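Local atomic coordinates of putative oxidoreductase yhhX (Escherichia coli K-12, PDB entry 3F4L), a protein that probably acts as an NADP-dependent oxidoreductase of the Gfo/Idh/MocA family, possibly a scyllo-inositol dehydrogenase. Residues A[89-94]-A[115-120]; A[126-131]-A[249-254]. One frame throughout, in Å; residues are numbered along the deposited sequence.

Contact 1. Residues A[89-94]-A[115-120]; sequences GKNVLV and KGLTVT
Leu117 lays its two methyls against the backbone that leads into strand 91-94. Its CD1 sits 3.4 Å from Lys90 O and touches the carbonyl carbon of Gly89. Its CD2 reaches Gly89 O and comes 3.6 Å from Asn91 OD1. The Lys90 carbonyl is buried under this side chain and has no hydrogen-bond partner in the model. Asn91 extends the parallel pairing by one side-chain bond. With CG beside its own backbone N (chi1 -70°), it turns OD1 across to Thr118 N, 2.9 Å away. The N-H meets OD1 in the carbonyl plane. Asn91 ND2 is held by Lys67 O of the neighbouring strand 66-71. Both ends of the amide are therefore fixed.

Thr120 closes the other end. Its O accepts from Val94 N at 2.8 Å, and its N donates to Val92 O. Val92 N in turn bonds Thr118 O. Thr120 CG2 lies alongside Leu93 CD1, 3.8 Å apart, both pointing to one face. Val92 CB meets Val119 CG2 on the other face. Thr120 OG1 bonds Asn315 ND2.

The pairing closes the beta-alpha-beta unit of strand 91-94, helix 102-115 and strand 119-121 at one edge of the Rossmann sheet. Strand 66-71 continues the sheet beyond 91-94. Helix 78-87 covers the Val92 face, and helix 300-311 packs on Leu93.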
loop_
_atom_site.group_PDB
_atom_site.type_symbol
_atom_site.label_atom_id
_atom_site.label_comp_id
_atom_site.label_asym_id
_atom_site.label_seq_id
_atom_site.Cartn_x
_atom_site.Cartn_y
_atom_site.Cartn_z
ATOM N N GLY A 89 -35.404 -8.267 -27.865
ATOM C CA GLY A 89 -36.187 -8.506 -26.668
ATOM C C GLY A 89 -35.584 -9.454 -25.653
ATOM O O GLY A 89 -36.296 -9.996 -24.820
ATOM N N LYS A 90 -34.271 -9.631 -25.700
ATOM C CA LYS A 90 -33.606 -10.548 -24.787
ATOM C C LYS A 90 -32.856 -9.841 -23.663
ATOM O O LYS A 90 -32.350 -8.729 -23.839
ATOM C CB LYS A 90 -32.593 -11.407 -25.552
ATOM C CG LYS A 90 -33.109 -12.070 -26.815
ATOM C CD LYS A 90 -34.297 -12.956 -26.524
ATOM C CE LYS A 90 -34.859 -13.552 -27.796
ATOM N NZ LYS A 90 -36.101 -14.321 -27.497
ATOM N N ASN A 91 -32.792 -10.501 -22.510
ATOM C CA ASN A 91 -32.033 -9.982 -21.380
ATOM C C ASN A 91 -30.593 -10.288 -21.770
ATOM O O ASN A 91 -30.344 -11.273 -22.465
ATOM C CB ASN A 91 -32.408 -10.721 -20.101
ATOM C CG ASN A 91 -33.805 -10.391 -19.647
ATOM O OD1 ASN A 91 -34.077 -9.270 -19.214
ATOM N ND2 ASN A 91 -34.710 -11.357 -19.763
ATOM N N VAL A 92 -29.650 -9.461 -21.331
ATOM C CA VAL A 92 -28.258 -9.659 -21.714
ATOM C C VAL A 92 -27.229 -9.628 -20.579
ATOM O O VAL A 92 -27.252 -8.735 -19.718
ATOM C CB VAL A 92 -27.840 -8.596 -22.770
ATOM C CG1 VAL A 92 -26.373 -8.751 -23.134
ATOM C CG2 VAL A 92 -28.707 -8.727 -24.020
ATOM N N LEU A 93 -26.325 -10.608 -20.605
ATOM C CA LEU A 93 -25.231 -10.719 -19.639
ATOM C C LEU A 93 -23.962 -10.553 -20.481
ATOM O O LEU A 93 -23.732 -11.309 -21.430
ATOM C CB LEU A 93 -25.260 -12.086 -18.944
ATOM C CG LEU A 93 -24.147 -12.415 -17.928
ATOM C CD1 LEU A 93 -24.170 -11.433 -16.753
ATOM C CD2 LEU A 93 -24.350 -13.834 -17.411
ATOM N N VAL A 94 -23.142 -9.560 -20.150
ATOM C CA VAL A 94 -21.942 -9.294 -20.931
ATOM C C VAL A 94 -20.620 -9.485 -20.188
ATOM O O VAL A 94 -20.439 -8.971 -19.088
ATOM C CB VAL A 94 -21.957 -7.854 -21.484
ATOM C CG1 VAL A 94 -20.875 -7.698 -22.544
ATOM C CG2 VAL A 94 -23.327 -7.519 -22.059
ATOM N N LYS A 115 -37.234 -1.192 -22.627
ATOM C CA LYS A 115 -37.838 -2.463 -23.006
ATOM C C LYS A 115 -38.195 -3.313 -21.802
ATOM O O LYS A 115 -38.811 -4.366 -21.941
ATOM C CB LYS A 115 -36.897 -3.248 -23.922
ATOM C CG LYS A 115 -36.923 -2.785 -25.357
ATOM C CD LYS A 115 -35.917 -3.545 -26.198
ATOM C CE LYS A 115 -36.242 -3.402 -27.675
ATOM N NZ LYS A 115 -36.355 -1.973 -28.079
ATOM N N GLY A 116 -37.819 -2.855 -20.617
ATOM C CA GLY A 116 -38.111 -3.626 -19.423
ATOM C C GLY A 116 -37.199 -4.838 -19.341
ATOM O O GLY A 116 -37.530 -5.847 -18.718
ATOM N N LEU A 117 -36.040 -4.737 -19.979
ATOM C CA LEU A 117 -35.080 -5.831 -19.969
ATOM C C LEU A 117 -33.901 -5.534 -19.056
ATOM O O LEU A 117 -33.697 -4.398 -18.631
ATOM C CB LEU A 117 -34.559 -6.087 -21.381
ATOM C CG LEU A 117 -35.592 -6.598 -22.386
ATOM C CD1 LEU A 117 -34.984 -6.634 -23.770
ATOM C CD2 LEU A 117 -36.078 -7.980 -21.967
ATOM N N THR A 118 -33.123 -6.574 -18.776
ATOM C CA THR A 118 -31.943 -6.459 -17.941
ATOM C C THR A 118 -30.654 -6.637 -18.743
ATOM O O THR A 118 -30.500 -7.615 -19.461
ATOM C CB THR A 118 -31.932 -7.539 -16.839
ATOM O OG1 THR A 118 -33.043 -7.347 -15.957
ATOM C CG2 THR A 118 -30.623 -7.477 -16.048
ATOM N N VAL A 119 -29.742 -5.682 -18.634
ATOM C CA VAL A 119 -28.439 -5.804 -19.288
ATOM C C VAL A 119 -27.434 -5.581 -18.156
ATOM O O VAL A 119 -27.521 -4.598 -17.425
ATOM C CB VAL A 119 -28.226 -4.771 -20.416
ATOM C CG1 VAL A 119 -28.129 -3.350 -19.852
ATOM C CG2 VAL A 119 -26.978 -5.117 -21.188
ATOM N N THR A 120 -26.488 -6.495 -18.002
ATOM C CA THR A 120 -25.526 -6.392 -16.910
ATOM C C THR A 120 -24.203 -7.068 -17.220
ATOM O O THR A 120 -24.138 -7.965 -18.055
ATOM C CB THR A 120 -26.109 -7.048 -15.629
ATOM O OG1 THR A 120 -25.151 -6.986 -14.567
ATOM C CG2 THR A 120 -26.449 -8.519 -15.887
#

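Contact 2. Residues A[126-131]-A[249-254]; sequences RFDSCF and GIDQQE
Asp128 overlaps the side chain of Asp251, which it crosses at about a right angle. Its OD1 stands 3.1 Å from Asp251 CB, and the two carboxylate planes lie 25° apart. Asp128 OD1 is 3.5 Å from Asp251 OD2, two acceptors with no bond between them. Arg125 pairs with Asp128 OD2 and Tyr298 OH bonds OD1, which probably eases the repulsion.

Asp251 carries its CG anti to the backbone N (chi1 177°), and this carries the carboxylate to the start of helix 129-140. There Ser129 N donates to OD1 at 2.7 Å, on the anti side. Gln253 NE2 grips the same oxygen from the syn side at 3.0 Å. Asp251 OD2 takes Gln253 N from above the carboxylate plane, a capping bond for helix 253-258. A water joins Ser129 OG to Gln252 N. Cys130 SG receives a weak bond from Asp251 N, 3.4 Å away, and rests on Ile250 CG1.

Without this carboxylate, as with an alanine here, Ser129 N and Gln253 N would probably lack their acceptor and Gln253 NE2 its partner, though Tyr298 N would still hold Gln253 OE1. One carboxylate thus serves the first turns of two helices, whose N-terminal N-H groups are likely to stabilise its negative charge.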
loop_
_atom_site.group_PDB
_atom_site.type_symbol
_atom_site.label_atom_id
_atom_site.label_comp_id
_atom_site.label_asym_id
_atom_site.label_seq_id
_atom_site.Cartn_x
_atom_site.Cartn_y
_atom_site.Cartn_z
ATOM N N ARG A 126 -17.488 -11.426 -7.440
ATOM C CA ARG A 126 -18.226 -10.936 -6.293
ATOM C C ARG A 126 -18.532 -12.167 -5.466
ATOM O O ARG A 126 -18.992 -12.078 -4.334
ATOM C CB ARG A 126 -19.525 -10.261 -6.728
ATOM C CG ARG A 126 -19.290 -8.883 -7.310
ATOM C CD ARG A 126 -20.579 -8.098 -7.451
ATOM N NE ARG A 126 -20.315 -6.762 -7.970
ATOM C CZ ARG A 126 -21.186 -5.759 -7.909
ATOM N NH1 ARG A 126 -22.371 -5.953 -7.352
ATOM N NH2 ARG A 126 -20.864 -4.567 -8.387
ATOM N N PHE A 127 -18.267 -13.327 -6.052
ATOM C CA PHE A 127 -18.501 -14.578 -5.363
ATOM C C PHE A 127 -17.210 -15.365 -5.148
ATOM O O PHE A 127 -17.238 -16.584 -5.055
ATOM C CB PHE A 127 -19.545 -15.408 -6.124
ATOM C CG PHE A 127 -20.860 -14.705 -6.274
ATOM C CD1 PHE A 127 -21.619 -14.384 -5.149
ATOM C CD2 PHE A 127 -21.308 -14.290 -7.520
ATOM C CE1 PHE A 127 -22.801 -13.655 -5.263
ATOM C CE2 PHE A 127 -22.496 -13.556 -7.649
ATOM C CZ PHE A 127 -23.241 -13.238 -6.516
ATOM N N ASP A 128 -16.082 -14.654 -5.087
ATOM C CA ASP A 128 -14.784 -15.274 -4.803
ATOM C C ASP A 128 -14.791 -15.510 -3.294
ATOM O O ASP A 128 -15.232 -14.640 -2.534
ATOM C CB ASP A 128 -13.625 -14.333 -5.150
ATOM C CG ASP A 128 -13.020 -14.626 -6.510
ATOM O OD1 ASP A 128 -13.292 -15.717 -7.077
ATOM O OD2 ASP A 128 -12.250 -13.773 -7.005
ATOM N N SER A 129 -14.311 -16.673 -2.856
ATOM C CA SER A 129 -14.300 -16.996 -1.430
ATOM C C SER A 129 -13.499 -16.007 -0.587
ATOM O O SER A 129 -13.916 -15.658 0.508
ATOM C CB SER A 129 -13.760 -18.413 -1.195
ATOM O OG SER A 129 -12.452 -18.532 -1.691
ATOM N N CYS A 130 -12.345 -15.581 -1.089
ATOM C CA CYS A 130 -11.503 -14.623 -0.374
ATOM C C CYS A 130 -12.277 -13.323 -0.121
ATOM O O CYS A 130 -12.343 -12.819 1.007
ATOM C CB CYS A 130 -10.236 -14.338 -1.188
ATOM S SG CYS A 130 -10.502 -14.160 -2.982
ATOM N N PHE A 131 -12.863 -12.790 -1.186
ATOM C CA PHE A 131 -13.650 -11.573 -1.099
ATOM C C PHE A 131 -14.834 -11.731 -0.142
ATOM O O PHE A 131 -15.058 -10.882 0.734
ATOM C CB PHE A 131 -14.158 -11.186 -2.492
ATOM C CG PHE A 131 -15.131 -10.055 -2.477
ATOM C CD1 PHE A 131 -14.730 -8.783 -2.089
ATOM C CD2 PHE A 131 -16.466 -10.269 -2.809
ATOM C CE1 PHE A 131 -15.655 -7.735 -2.032
ATOM C CE2 PHE A 131 -17.398 -9.224 -2.751
ATOM C CZ PHE A 131 -16.990 -7.963 -2.363
ATOM N N GLY A 249 -4.218 -15.917 0.278
ATOM C CA GLY A 249 -4.839 -16.893 -0.597
ATOM C C GLY A 249 -6.056 -16.387 -1.333
ATOM O O GLY A 249 -6.886 -15.664 -0.780
ATOM N N ILE A 250 -6.167 -16.784 -2.592
ATOM C CA ILE A 250 -7.282 -16.365 -3.428
ATOM C C ILE A 250 -8.251 -17.523 -3.634
ATOM O O ILE A 250 -7.906 -18.688 -3.402
ATOM C CB ILE A 250 -6.768 -15.861 -4.804
ATOM C CG1 ILE A 250 -7.922 -15.283 -5.634
ATOM C CG2 ILE A 250 -6.093 -17.005 -5.566
ATOM C CD1 ILE A 250 -7.435 -14.507 -6.855
ATOM N N ASP A 251 -9.469 -17.188 -4.049
ATOM C CA ASP A 251 -10.505 -18.175 -4.326
ATOM C C ASP A 251 -9.881 -19.266 -5.200
ATOM O O ASP A 251 -9.137 -18.958 -6.122
ATOM C CB ASP A 251 -11.642 -17.500 -5.075
ATOM C CG ASP A 251 -12.722 -18.461 -5.466
ATOM O OD1 ASP A 251 -13.699 -18.590 -4.711
ATOM O OD2 ASP A 251 -12.581 -19.091 -6.538
ATOM N N GLN A 252 -10.205 -20.526 -4.922
ATOM C CA GLN A 252 -9.631 -21.654 -5.647
ATOM C C GLN A 252 -10.409 -22.252 -6.831
ATOM O O GLN A 252 -9.965 -23.240 -7.417
ATOM C CB GLN A 252 -9.307 -22.773 -4.647
ATOM C CG GLN A 252 -8.202 -22.410 -3.659
ATOM C CD GLN A 252 -6.865 -22.220 -4.356
ATOM O OE1 GLN A 252 -6.336 -23.152 -4.971
ATOM N NE2 GLN A 252 -6.316 -21.012 -4.277
ATOM N N GLN A 253 -11.553 -21.673 -7.182
ATOM C CA GLN A 253 -12.344 -22.178 -8.304
ATOM C C GLN A 253 -11.543 -22.215 -9.603
ATOM O O GLN A 253 -11.613 -23.191 -10.343
ATOM C CB GLN A 253 -13.595 -21.316 -8.523
ATOM C CG GLN A 253 -14.556 -21.322 -7.369
ATOM C CD GLN A 253 -15.721 -20.391 -7.586
ATOM O OE1 GLN A 253 -16.645 -20.682 -8.362
ATOM N NE2 GLN A 253 -15.686 -19.253 -6.905
ATOM N N GLU A 254 -10.784 -21.162 -9.888
ATOM C CA GLU A 254 -10.008 -21.133 -11.123
ATOM C C GLU A 254 -8.948 -22.224 -11.118
ATOM O O GLU A 254 -8.699 -22.869 -12.146
ATOM C CB GLU A 254 -9.339 -19.773 -11.321
ATOM C CG GLU A 254 -8.667 -19.621 -12.683
ATOM C CD GLU A 254 -7.848 -18.340 -12.808
ATOM O OE1 GLU A 254 -8.345 -17.269 -12.398
ATOM O OE2 GLU A 254 -6.711 -18.405 -13.324
HETATM O O HOH W 1 -11.371 -20.852 -2.478
#

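Contact 1 lies in the Rossmann domain, the part that binds the dinucleotide in this family. Contact 2 joins the start of helix 129-140 to a turn of the C-terminal alpha/beta domain. They follow in series: contact 1 closes with strand 119-121, and helix 129-140 comes next in the chain. Their centres are 27 Å apart, on opposite sides of the chain's centre. The nearest atoms are about 8 Å apart, so they do not touch. Helix 300-311 meets both, with Leu305 on Leu93 and Val301 on Phe127. This one helix therefore bridges the two sites, although they share no direct contact.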